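Local coordinates for transcription antitermination protein NusB (Aquifex aeolicus, PDB 3R2C) that probably binds the boxA antiterminator RNA of ribosomal RNA operons and takes part in the transcription antitermination that their transcription requires, at residues A[10-13]-A[14-18]; A[46-49]-A[50-54]; A[77-80]-A[81-85]. All coordinates share one frame; numbering follows the deposited sequence.

Followed from the N terminus, the three contacts come in series, and none nests in or crosses another. Each is one continuous stretch of chain, so none closes a loop: contact 1 (10-18) lies on helix 3-21, contact 2 (46-54) on helix 41-56, and contact 3 (77-85) spans the start of helix 79-94. Contact 1 touches both of the others. Ala11 packs on Leu50 and Val51 of contact 2, with Ala11 CB 3.7 Å from Leu50 CB, whereas Phe12 and Leu15 meet Val80 and Asn83 of contact 3. Contacts 2 and 3 do not touch; their centres lie about 17 Å apart, on opposite sides of the chain's centre.

Contact 1. Residues A[10-13]-A[14-18]; sequences TAFL and VLYRW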
ATOM      1  N   THR A  10      -9.337   3.119   1.967  1.00 14.67           N
ATOM      2  CA  THR A  10      -9.584   1.676   2.011  1.00 15.29           C
ATOM      3  C   THR A  10      -8.919   0.965   0.840  1.00 14.49           C
ATOM      4  O   THR A  10      -8.228  -0.041   1.022  1.00 16.48           O
ATOM      5  CB  THR A  10     -11.094   1.383   1.989  1.00 15.86           C
ATOM      6  OG1 THR A  10     -11.690   1.946   3.165  1.00 15.76           O
ATOM      7  CG2 THR A  10     -11.362  -0.115   1.940  1.00 17.94           C
ATOM      8  N   ALA A  11      -9.133   1.488  -0.363  1.00 11.04           N
ATOM      9  CA  ALA A  11      -8.617   0.866  -1.571  1.00 12.71           C
ATOM     10  C   ALA A  11      -7.086   0.872  -1.561  1.00 16.12           C
ATOM     11  O   ALA A  11      -6.452  -0.129  -1.921  1.00 13.72           O
ATOM     12  CB  ALA A  11      -9.141   1.596  -2.810  1.00 13.21           C
ATOM     13  N   PHE A  12      -6.491   1.992  -1.141  1.00 13.60           N
ATOM     14  CA  PHE A  12      -5.031   2.056  -1.030  1.00  9.45           C
ATOM     15  C   PHE A  12      -4.488   0.979  -0.074  1.00 11.71           C
ATOM     16  O   PHE A  12      -3.507   0.286  -0.389  1.00 13.98           O
ATOM     17  CB  PHE A  12      -4.557   3.427  -0.541  1.00  7.96           C
ATOM     18  CG  PHE A  12      -3.134   3.412  -0.069  1.00 13.78           C
ATOM     19  CD1 PHE A  12      -2.097   3.513  -0.979  1.00 10.77           C
ATOM     20  CD2 PHE A  12      -2.835   3.268   1.286  1.00 15.81           C
ATOM     21  CE1 PHE A  12      -0.767   3.469  -0.551  1.00 17.10           C
ATOM     22  CE2 PHE A  12      -1.523   3.226   1.720  1.00 16.36           C
ATOM     23  CZ  PHE A  12      -0.482   3.321   0.793  1.00 17.59           C
ATOM     24  N   LEU A  13      -5.125   0.836   1.083  1.00 12.31           N
ATOM     25  CA  LEU A  13      -4.685  -0.143   2.075  1.00 12.67           C
ATOM     26  C   LEU A  13      -4.740  -1.547   1.496  1.00 18.34           C
ATOM     27  O   LEU A  13      -3.858  -2.376   1.766  1.00 15.16           O
ATOM     28  CB  LEU A  13      -5.539  -0.064   3.352  1.00 14.94           C
ATOM     29  CG  LEU A  13      -5.377   1.262   4.116  1.00 27.15           C
ATOM     30  CD1 LEU A  13      -6.223   1.298   5.387  1.00 30.83           C
ATOM     31  CD2 LEU A  13      -3.906   1.522   4.458  1.00 28.79           C
ATOM     32  N   VAL A  14      -5.767  -1.818   0.695  1.00 12.66           N
ATOM     33  CA  VAL A  14      -5.893  -3.138   0.095  1.00 11.96           C
ATOM     34  C   VAL A  14      -4.783  -3.385  -0.931  1.00 14.59           C
ATOM     35  O   VAL A  14      -4.150  -4.428  -0.891  1.00 13.81           O
ATOM     36  CB  VAL A  14      -7.305  -3.397  -0.485  1.00 18.43           C
ATOM     37  CG1 VAL A  14      -7.354  -4.747  -1.223  1.00 13.15           C
ATOM     38  CG2 VAL A  14      -8.356  -3.390   0.660  1.00 14.70           C
ATOM     39  N   LEU A  15      -4.533  -2.423  -1.817  1.00 11.09           N
ATOM     40  CA  LEU A  15      -3.482  -2.558  -2.816  1.00 13.46           C
ATOM     41  C   LEU A  15      -2.115  -2.691  -2.145  1.00 14.33           C
ATOM     42  O   LEU A  15      -1.289  -3.476  -2.577  1.00 15.95           O
ATOM     43  CB  LEU A  15      -3.485  -1.348  -3.770  1.00 16.00           C
ATOM     44  CG  LEU A  15      -4.747  -1.216  -4.636  1.00 17.75           C
ATOM     45  CD1 LEU A  15      -4.692   0.026  -5.550  1.00 14.17           C
ATOM     46  CD2 LEU A  15      -4.966  -2.484  -5.476  1.00 13.01           C
ATOM     47  N   TYR A  16      -1.891  -1.918  -1.087  1.00 15.49           N
ATOM     48  CA  TYR A  16      -0.645  -1.960  -0.330  1.00 14.65           C
ATOM     49  C   TYR A  16      -0.438  -3.366   0.248  1.00 15.54           C
ATOM     50  O   TYR A  16       0.626  -3.975   0.074  1.00 14.63           O
ATOM     51  CB  TYR A  16      -0.677  -0.867   0.750  1.00 11.46           C
ATOM     52  CG  TYR A  16       0.424  -0.902   1.805  1.00 13.19           C
ATOM     53  CD1 TYR A  16       1.673  -0.337   1.564  1.00 21.91           C
ATOM     54  CD2 TYR A  16       0.193  -1.463   3.051  1.00 17.88           C
ATOM     55  CE1 TYR A  16       2.670  -0.348   2.539  1.00 20.90           C
ATOM     56  CE2 TYR A  16       1.169  -1.473   4.026  1.00 18.89           C
ATOM     57  CZ  TYR A  16       2.406  -0.919   3.765  1.00 23.86           C
ATOM     58  OH  TYR A  16       3.378  -0.958   4.741  1.00 32.05           O
ATOM     59  N   ARG A  17      -1.466  -3.914   0.890  1.00 12.91           N
ATOM     60  CA  ARG A  17      -1.374  -5.274   1.431  1.00 14.54           C
ATOM     61  C   ARG A  17      -1.197  -6.338   0.364  1.00 15.75           C
ATOM     62  O   ARG A  17      -0.481  -7.325   0.558  1.00 17.92           O
ATOM     63  CB  ARG A  17      -2.625  -5.612   2.233  1.00 15.30           C
ATOM     64  CG  ARG A  17      -2.489  -5.248   3.670  1.00 19.47           C
ATOM     65  CD  ARG A  17      -3.806  -5.351   4.398  1.00 20.73           C
ATOM     66  NE  ARG A  17      -3.835  -4.396   5.493  1.00 27.45           N
ATOM     67  CZ  ARG A  17      -4.657  -4.470   6.529  1.00 25.47           C
ATOM     68  NH1 ARG A  17      -5.515  -5.471   6.626  1.00 30.52           N
ATOM     69  NH2 ARG A  17      -4.587  -3.549   7.474  1.00 27.53           N
ATOM     70  N   TRP A  18      -1.867  -6.146  -0.760  1.00 11.70           N
ATOM     71  CA  TRP A  18      -1.805  -7.100  -1.869  1.00  7.19           C
ATOM     72  C   TRP A  18      -0.366  -7.145  -2.391  1.00 12.87           C
ATOM     73  O   TRP A  18       0.196  -8.217  -2.632  1.00 14.97           O
ATOM     74  CB  TRP A  18      -2.760  -6.628  -2.959  1.00  8.98           C
ATOM     75  CG  TRP A  18      -2.867  -7.508  -4.157  1.00 16.04           C
ATOM     76  CD1 TRP A  18      -2.938  -8.866  -4.186  1.00 15.41           C
ATOM     77  CD2 TRP A  18      -2.944  -7.070  -5.515  1.00 18.26           C
ATOM     78  NE1 TRP A  18      -3.059  -9.303  -5.480  1.00 16.28           N
ATOM     79  CE2 TRP A  18      -3.067  -8.214  -6.319  1.00 20.62           C
ATOM     80  CE3 TRP A  18      -2.933  -5.816  -6.128  1.00 17.62           C
ATOM     81  CZ2 TRP A  18      -3.157  -8.149  -7.701  1.00 22.81           C
ATOM     82  CZ3 TRP A  18      -3.021  -5.747  -7.499  1.00 21.15           C
ATOM     83  CH2 TRP A  18      -3.144  -6.904  -8.272  1.00 17.75           C
TER
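One face of the Phe12 ring is met by Tyr16 CB, which stands over the rim with Phe12 CZ 4.2 Å away, while Leu13 O lies at the edge of the Tyr16 ring, near its plane. This is an i to i+4 aromatic pair on one side of helix 3-21, in the all-helical NusB fold. The two rings are tilted by only 24° but slid well past each other, their centroids 5.9 Å apart, so they hardly overlap, and it is the methylene of Tyr16 that makes the close contact. Both side chains set CG opposite the backbone N (chi1 165° in Phe12 and 170° in Tyr16), which sends the rings off the helix in similar directions, one turn apart.

Behind them the backbone is regular: Tyr16 N gives a hydrogen bond of 2.8 Å to Phe12 O, and Leu15 N binds Ala11 O at 3.0 Å. Ala11 and Leu15 turn to other helices of the bundle, Ala11 packing on Leu50 and Val51 of helix 41-56 and Leu15 on Leu87 of helix 79-94. The polar ends are buried against partners. Tyr16 OH hydrogen-bonds an acidic side chain of another protein's chain, and the Arg17 guanidinium forms a salt bridge with Glu35, so these two side chains tie the helix to helix 25-36 and to a partner protein. The aliphatic part of Arg17 runs extended past the preceding turn: its CB is 3.5 Å from Leu13 O, the same oxygen that accepts the hydrogen bond from Arg17 N at 3.0 Å.

Contact 2. Residues A[46-49]-A[50-54]; sequences YAKK and LVDTA
Tyr46 to Ala54 form an unbroken run of alpha-helix in which Leu50 N, Val51 N, Asp52 N and Thr53 N bind the carbonyl oxygens of Tyr46, Ala47, Lys48 and Lys49, the bond from Asp52 N to Lys48 O measuring 2.8 Å. It belongs to helix 41-56 of the NusB helical bundle, with one side buried and the other turned to solvent.

Toward the other helices Tyr46 and Leu50 meet one turn apart. Leu50 CD1 reaches the ring at an oblique angle, 3.8 Å from Tyr46 CD2, and CG and CD2 both come near Tyr46 CE2. Leu50 holds CG beside its own backbone N (chi1 -68°), a torsion that swings the branch back toward the preceding turn and lays CG 3.4 Å from Tyr46 O. The same side chain packs on Ala11 of helix 3-21 and on Leu87 of helix 79-94, while Tyr46 OH hydrogen-bonds Glu91 of the latter helix. An alanine in place of Leu50 lacks CG and both methyls and is likely to open a gap between these helices, leaving the Tyr46 ring less supported.

On the exposed side Lys48 and Asp52 are one turn apart as well, but the ammonium does not meet the carboxylate: Lys48 NZ stays 6.1 Å from Asp52 OD2, and the nearer approach is by the aliphatic Lys48 CG. Any attraction between the charges is therefore probably modest.

Thr53, which is buried against helix 79-94, folds its hydroxyl back along the helix, so that Lys49 O takes two hydrogen bonds, reached from opposite faces of its carbonyl plane by Thr53 N at 2.9 Å and by Thr53 OG1 at 2.7 Å.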
ATOM      1  N   TYR A  46     -17.850   1.956  -3.340  1.00 14.09           N
ATOM      2  CA  TYR A  46     -16.870   2.706  -4.119  1.00 13.79           C
ATOM      3  C   TYR A  46     -15.457   2.130  -3.917  1.00 13.73           C
ATOM      4  O   TYR A  46     -14.709   1.979  -4.879  1.00 15.08           O
ATOM      5  CB  TYR A  46     -16.901   4.196  -3.779  1.00 15.70           C
ATOM      6  CG  TYR A  46     -16.257   5.032  -4.865  1.00 23.60           C
ATOM      7  CD1 TYR A  46     -16.896   5.207  -6.086  1.00 34.50           C
ATOM      8  CD2 TYR A  46     -14.997   5.614  -4.689  1.00 17.11           C
ATOM      9  CE1 TYR A  46     -16.325   5.951  -7.096  1.00 34.88           C
ATOM     10  CE2 TYR A  46     -14.409   6.368  -5.702  1.00 17.62           C
ATOM     11  CZ  TYR A  46     -15.088   6.532  -6.905  1.00 32.70           C
ATOM     12  OH  TYR A  46     -14.544   7.264  -7.940  1.00 31.70           O
ATOM     13  N   ALA A  47     -15.099   1.821  -2.672  1.00 14.97           N
ATOM     14  CA  ALA A  47     -13.833   1.149  -2.381  1.00 14.29           C
ATOM     15  C   ALA A  47     -13.711  -0.161  -3.163  1.00 15.05           C
ATOM     16  O   ALA A  47     -12.646  -0.471  -3.714  1.00 14.60           O
ATOM     17  CB  ALA A  47     -13.704   0.870  -0.883  1.00 13.62           C
ATOM     18  N   LYS A  48     -14.786  -0.945  -3.194  1.00 13.68           N
ATOM     19  CA  LYS A  48     -14.753  -2.243  -3.868  1.00 18.05           C
ATOM     20  C   LYS A  48     -14.496  -2.052  -5.373  1.00 16.78           C
ATOM     21  O   LYS A  48     -13.753  -2.822  -5.995  1.00 19.00           O
ATOM     22  CB  LYS A  48     -16.068  -2.988  -3.645  1.00 21.16           C
ATOM     23  CG  LYS A  48     -16.146  -4.383  -4.265  1.00 30.32           C
ATOM     24  CD  LYS A  48     -17.551  -4.959  -4.086  1.00 52.42           C
ATOM     25  CE  LYS A  48     -17.544  -6.473  -3.898  1.00 76.37           C
ATOM     26  NZ  LYS A  48     -18.554  -6.913  -2.883  1.00 75.50           N
ATOM     27  N   LYS A  49     -15.096  -1.011  -5.940  1.00 14.00           N
ATOM     28  CA  LYS A  49     -14.941  -0.710  -7.358  1.00 15.72           C
ATOM     29  C   LYS A  49     -13.519  -0.224  -7.695  1.00 15.92           C
ATOM     30  O   LYS A  49     -12.956  -0.626  -8.713  1.00 18.27           O
ATOM     31  CB  LYS A  49     -15.971   0.322  -7.801  1.00 16.80           C
ATOM     32  CG  LYS A  49     -16.018   0.524  -9.312  1.00 35.83           C
ATOM     33  CD  LYS A  49     -17.348   1.110  -9.729  1.00 50.44           C
ATOM     34  CE  LYS A  49     -17.567   2.441  -9.063  1.00 58.33           C
ATOM     35  NZ  LYS A  49     -16.511   3.398  -9.471  1.00 62.72           N
ATOM     36  N   LEU A  50     -12.940   0.618  -6.838  1.00 13.00           N
ATOM     37  CA  LEU A  50     -11.552   1.059  -7.011  1.00 12.78           C
ATOM     38  C   LEU A  50     -10.613  -0.131  -6.988  1.00 15.95           C
ATOM     39  O   LEU A  50      -9.754  -0.256  -7.858  1.00 15.74           O
ATOM     40  CB  LEU A  50     -11.129   2.029  -5.906  1.00 12.85           C
ATOM     41  CG  LEU A  50     -11.826   3.385  -5.923  1.00 16.48           C
ATOM     42  CD1 LEU A  50     -11.538   4.157  -4.611  1.00 12.05           C
ATOM     43  CD2 LEU A  50     -11.381   4.175  -7.140  1.00 16.64           C
ATOM     44  N   VAL A  51     -10.774  -0.996  -5.990  1.00 13.34           N
ATOM     45  CA  VAL A  51      -9.910  -2.174  -5.867  1.00 14.29           C
ATOM     46  C   VAL A  51     -10.107  -3.093  -7.063  1.00 14.57           C
ATOM     47  O   VAL A  51      -9.135  -3.553  -7.676  1.00 14.40           O
ATOM     48  CB  VAL A  51     -10.155  -2.955  -4.552  1.00 13.45           C
ATOM     49  CG1 VAL A  51      -9.429  -4.309  -4.588  1.00 14.90           C
ATOM     50  CG2 VAL A  51      -9.675  -2.134  -3.353  1.00 12.29           C
ATOM     51  N   ASP A  52     -11.357  -3.353  -7.420  1.00 13.35           N
ATOM     52  CA  ASP A  52     -11.623  -4.267  -8.540  1.00 15.60           C
ATOM     53  C   ASP A  52     -11.008  -3.745  -9.840  1.00 18.83           C
ATOM     54  O   ASP A  52     -10.503  -4.521 -10.666  1.00 16.83           O
ATOM     55  CB  ASP A  52     -13.130  -4.480  -8.736  1.00 22.52           C
ATOM     56  CG  ASP A  52     -13.751  -5.319  -7.626  1.00 37.90           C
ATOM     57  OD1 ASP A  52     -12.994  -5.944  -6.845  1.00 44.88           O
ATOM     58  OD2 ASP A  52     -15.000  -5.361  -7.543  1.00 37.28           O
ATOM     59  N   THR A  53     -11.040  -2.431 -10.006  1.00 15.75           N
ATOM     60  CA  THR A  53     -10.560  -1.793 -11.226  1.00 17.11           C
ATOM     61  C   THR A  53      -9.042  -1.869 -11.321  1.00 16.11           C
ATOM     62  O   THR A  53      -8.501  -2.252 -12.363  1.00 17.81           O
ATOM     63  CB  THR A  53     -10.974  -0.303 -11.290  1.00 20.49           C
ATOM     64  OG1 THR A  53     -12.397  -0.202 -11.334  1.00 17.22           O
ATOM     65  CG2 THR A  53     -10.387   0.377 -12.517  1.00 18.79           C
ATOM     66  N   ALA A  54      -8.363  -1.511 -10.235  1.00 13.83           N
ATOM     67  CA  ALA A  54      -6.901  -1.566 -10.188  1.00 15.86           C
ATOM     68  C   ALA A  54      -6.399  -2.989 -10.398  1.00 16.45           C
ATOM     69  O   ALA A  54      -5.416  -3.213 -11.103  1.00 15.08           O
ATOM     70  CB  ALA A  54      -6.376  -1.030  -8.846  1.00 13.32           C
TER

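Contact 3. Residues A[77-80]-A[81-85]; sequences LGYV and ERNAL. With nucleotides of chain E.
A cation-pi contact joins Tyr79 and Arg82: Arg82 NH2 stands over the centre of the tyrosine ring, 3.3 Å from Tyr79 CD2, and Arg82 CZ lies close to the ring normal. The guanidinium is turned 83° from the ring, so it points an edge at the aromatic face. A bend at chi3 (54°) curls the arginine back toward the helix start.

Among the hydrogen bonds, Arg82 NH1 reaches Leu77 O at 2.9 Å from above the carbonyl plane, off its lone pairs, while Arg82 NE forms a salt bridge with Asp19 of helix 3-21. Tyr79 O takes Asn83 ND2 at 2.9 Å, in the carbonyl plane and on a lone pair, beside a weak bond from Asn83 N. Gly78 occupies the N-cap of helix 79-94 in this all-helical NusB fold, and the helix start also holds a uridine of the bound RNA. Gly78 N donates to O4 of U8 of chain E, and N3 of that uracil gives a nearly straight bond (171°) to Glu81 OE2 at 2.7 Å. One donor and one acceptor thus match the O4 and N3-H of uracil. Glu81 OE2 has a further hydrogen-bond partner, a polar side chain of another protein's chain.

Apolar contact is made by Leu77 and Leu85, which cross at about a right angle with Leu77 CD1 and Leu85 CD1 3.7 Å apart.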
ATOM      1  N   LEU A  77      10.015   1.993  -6.944  1.00 19.49           N
ATOM      2  CA  LEU A  77       9.195   2.852  -6.089  1.00 13.49           C
ATOM      3  C   LEU A  77       9.012   2.262  -4.702  1.00 13.73           C
ATOM      4  O   LEU A  77       9.053   1.052  -4.526  1.00 17.97           O
ATOM      5  CB  LEU A  77       7.829   3.062  -6.740  1.00 19.75           C
ATOM      6  CG  LEU A  77       7.862   3.583  -8.182  1.00 24.35           C
ATOM      7  CD1 LEU A  77       6.482   4.129  -8.565  1.00 24.95           C
ATOM      8  CD2 LEU A  77       8.917   4.648  -8.350  1.00 27.58           C
ATOM      9  N   GLY A  78       8.795   3.114  -3.708  1.00 15.46           N
ATOM     10  CA  GLY A  78       8.378   2.635  -2.406  1.00 16.32           C
ATOM     11  C   GLY A  78       7.050   1.917  -2.563  1.00 21.35           C
ATOM     12  O   GLY A  78       6.332   2.139  -3.545  1.00 17.14           O
ATOM     13  N   TYR A  79       6.726   1.045  -1.614  1.00 14.62           N
ATOM     14  CA  TYR A  79       5.413   0.409  -1.568  1.00 15.86           C
ATOM     15  C   TYR A  79       4.275   1.437  -1.445  1.00 19.38           C
ATOM     16  O   TYR A  79       3.221   1.276  -2.044  1.00 16.74           O
ATOM     17  CB  TYR A  79       5.352  -0.591  -0.405  1.00 18.95           C
ATOM     18  CG  TYR A  79       5.963  -1.917  -0.779  1.00 15.56           C
ATOM     19  CD1 TYR A  79       7.329  -2.145  -0.649  1.00 14.22           C
ATOM     20  CD2 TYR A  79       5.182  -2.923  -1.314  1.00 13.22           C
ATOM     21  CE1 TYR A  79       7.895  -3.377  -1.027  1.00 17.95           C
ATOM     22  CE2 TYR A  79       5.735  -4.142  -1.709  1.00 17.70           C
ATOM     23  CZ  TYR A  79       7.086  -4.363  -1.566  1.00 23.63           C
ATOM     24  OH  TYR A  79       7.611  -5.584  -1.949  1.00 23.71           O
ATOM     25  N   VAL A  80       4.477   2.502  -0.682  1.00 13.44           N
ATOM     26  CA  VAL A  80       3.432   3.520  -0.578  1.00 15.14           C
ATOM     27  C   VAL A  80       3.220   4.226  -1.925  1.00 17.63           C
ATOM     28  O   VAL A  80       2.088   4.357  -2.409  1.00 15.05           O
ATOM     29  CB  VAL A  80       3.755   4.550   0.519  1.00 19.75           C
ATOM     30  CG1 VAL A  80       2.822   5.763   0.412  1.00 15.21           C
ATOM     31  CG2 VAL A  80       3.649   3.895   1.892  1.00 16.07           C
ATOM     32  N   GLU A  81       4.309   4.652  -2.547  1.00 14.43           N
ATOM     33  CA  GLU A  81       4.228   5.412  -3.800  1.00 14.19           C
ATOM     34  C   GLU A  81       3.649   4.568  -4.944  1.00 15.40           C
ATOM     35  O   GLU A  81       2.810   5.037  -5.714  1.00 16.07           O
ATOM     36  CB  GLU A  81       5.610   5.929  -4.200  1.00 14.41           C
ATOM     37  CG  GLU A  81       6.199   6.940  -3.224  1.00 20.26           C
ATOM     38  CD  GLU A  81       7.055   6.307  -2.134  1.00 29.09           C
ATOM     39  OE1 GLU A  81       6.697   5.239  -1.591  1.00 22.15           O
ATOM     40  OE2 GLU A  81       8.104   6.897  -1.811  1.00 32.99           O
ATOM     41  N   ARG A  82       4.079   3.318  -5.049  1.00 15.82           N
ATOM     42  CA  ARG A  82       3.661   2.492  -6.175  1.00 11.19           C
ATOM     43  C   ARG A  82       2.164   2.217  -6.087  1.00 12.21           C
ATOM     44  O   ARG A  82       1.457   2.290  -7.070  1.00 12.34           O
ATOM     45  CB  ARG A  82       4.472   1.189  -6.249  1.00 14.21           C
ATOM     46  CG  ARG A  82       3.929   0.133  -7.221  1.00 14.02           C
ATOM     47  CD  ARG A  82       4.906  -1.071  -7.363  1.00 12.41           C
ATOM     48  NE  ARG A  82       5.229  -1.633  -6.055  1.00 15.62           N
ATOM     49  CZ  ARG A  82       6.379  -1.453  -5.409  1.00 18.45           C
ATOM     50  NH1 ARG A  82       7.376  -0.769  -5.965  1.00 14.02           N
ATOM     51  NH2 ARG A  82       6.540  -1.981  -4.201  1.00 17.17           N
ATOM     52  N   ASN A  83       1.664   1.944  -4.897  1.00 13.72           N
ATOM     53  CA  ASN A  83       0.244   1.633  -4.774  1.00 14.72           C
ATOM     54  C   ASN A  83      -0.674   2.855  -4.771  1.00 16.01           C
ATOM     55  O   ASN A  83      -1.819   2.786  -5.238  1.00 13.92           O
ATOM     56  CB  ASN A  83       0.052   0.696  -3.588  1.00 13.77           C
ATOM     57  CG  ASN A  83       0.691  -0.643  -3.863  1.00 15.71           C
ATOM     58  OD1 ASN A  83       0.223  -1.355  -4.726  1.00 14.01           O
ATOM     59  ND2 ASN A  83       1.795  -0.956  -3.195  1.00 12.69           N
ATOM     60  N   ALA A  84      -0.155   3.992  -4.327  1.00 13.19           N
ATOM     61  CA  ALA A  84      -0.904   5.234  -4.447  1.00 15.87           C
ATOM     62  C   ALA A  84      -1.016   5.627  -5.920  1.00 14.15           C
ATOM     63  O   ALA A  84      -2.062   6.123  -6.356  1.00 12.00           O
ATOM     64  CB  ALA A  84      -0.253   6.355  -3.630  1.00 12.47           C
ATOM     65  N   LEU A  85       0.057   5.410  -6.686  1.00 11.97           N
ATOM     66  CA  LEU A  85       0.036   5.664  -8.125  1.00 14.81           C
ATOM     67  C   LEU A  85      -0.902   4.696  -8.845  1.00 14.18           C
ATOM     68  O   LEU A  85      -1.602   5.082  -9.766  1.00 13.77           O
ATOM     69  CB  LEU A  85       1.451   5.586  -8.739  1.00 12.88           C
ATOM     70  CG  LEU A  85       2.290   6.862  -8.519  1.00 16.05           C
ATOM     71  CD1 LEU A  85       3.776   6.633  -8.830  1.00 13.51           C
ATOM     72  CD2 LEU A  85       1.736   8.020  -9.341  1.00 13.93           C
TER
ATOM     73  P     U E   8      13.173  13.160  -8.765  1.00 78.44           P
ATOM     74  OP1   U E   8      13.612  14.563  -8.994  1.00 65.38           O
ATOM     75  OP2   U E   8      13.766  12.077  -9.592  1.00 79.03           O
ATOM     76  O5'   U E   8      13.293  12.790  -7.222  1.00 62.47           O
ATOM     77  C5'   U E   8      12.457  13.422  -6.263  1.00 67.48           C
ATOM     78  C4'   U E   8      12.559  12.760  -4.910  1.00 68.80           C
ATOM     79  O4'   U E   8      11.525  11.735  -4.774  1.00 57.14           O
ATOM     80  C3'   U E   8      13.894  12.055  -4.613  1.00 65.42           C
ATOM     81  O3'   U E   8      14.265  12.293  -3.258  1.00 75.55           O
ATOM     82  C2'   U E   8      13.537  10.582  -4.775  1.00 60.27           C
ATOM     83  O2'   U E   8      14.377   9.691  -4.075  1.00 61.25           O
ATOM     84  C1'   U E   8      12.125  10.589  -4.215  1.00 56.04           C
ATOM     85  N1    U E   8      11.326   9.380  -4.522  1.00 49.79           N
ATOM     86  C2    U E   8      10.448   9.015  -3.513  1.00 41.58           C
ATOM     87  O2    U E   8      10.286   9.668  -2.491  1.00 33.17           O
ATOM     88  N3    U E   8       9.739   7.872  -3.762  1.00 38.50           N
ATOM     89  C4    U E   8       9.830   7.061  -4.876  1.00 38.17           C
ATOM     90  O4    U E   8       9.116   6.062  -4.934  1.00 33.63           O
ATOM     91  C5    U E   8      10.781   7.484  -5.865  1.00 34.29           C
ATOM     92  C6    U E   8      11.493   8.598  -5.649  1.00 43.03           C
TER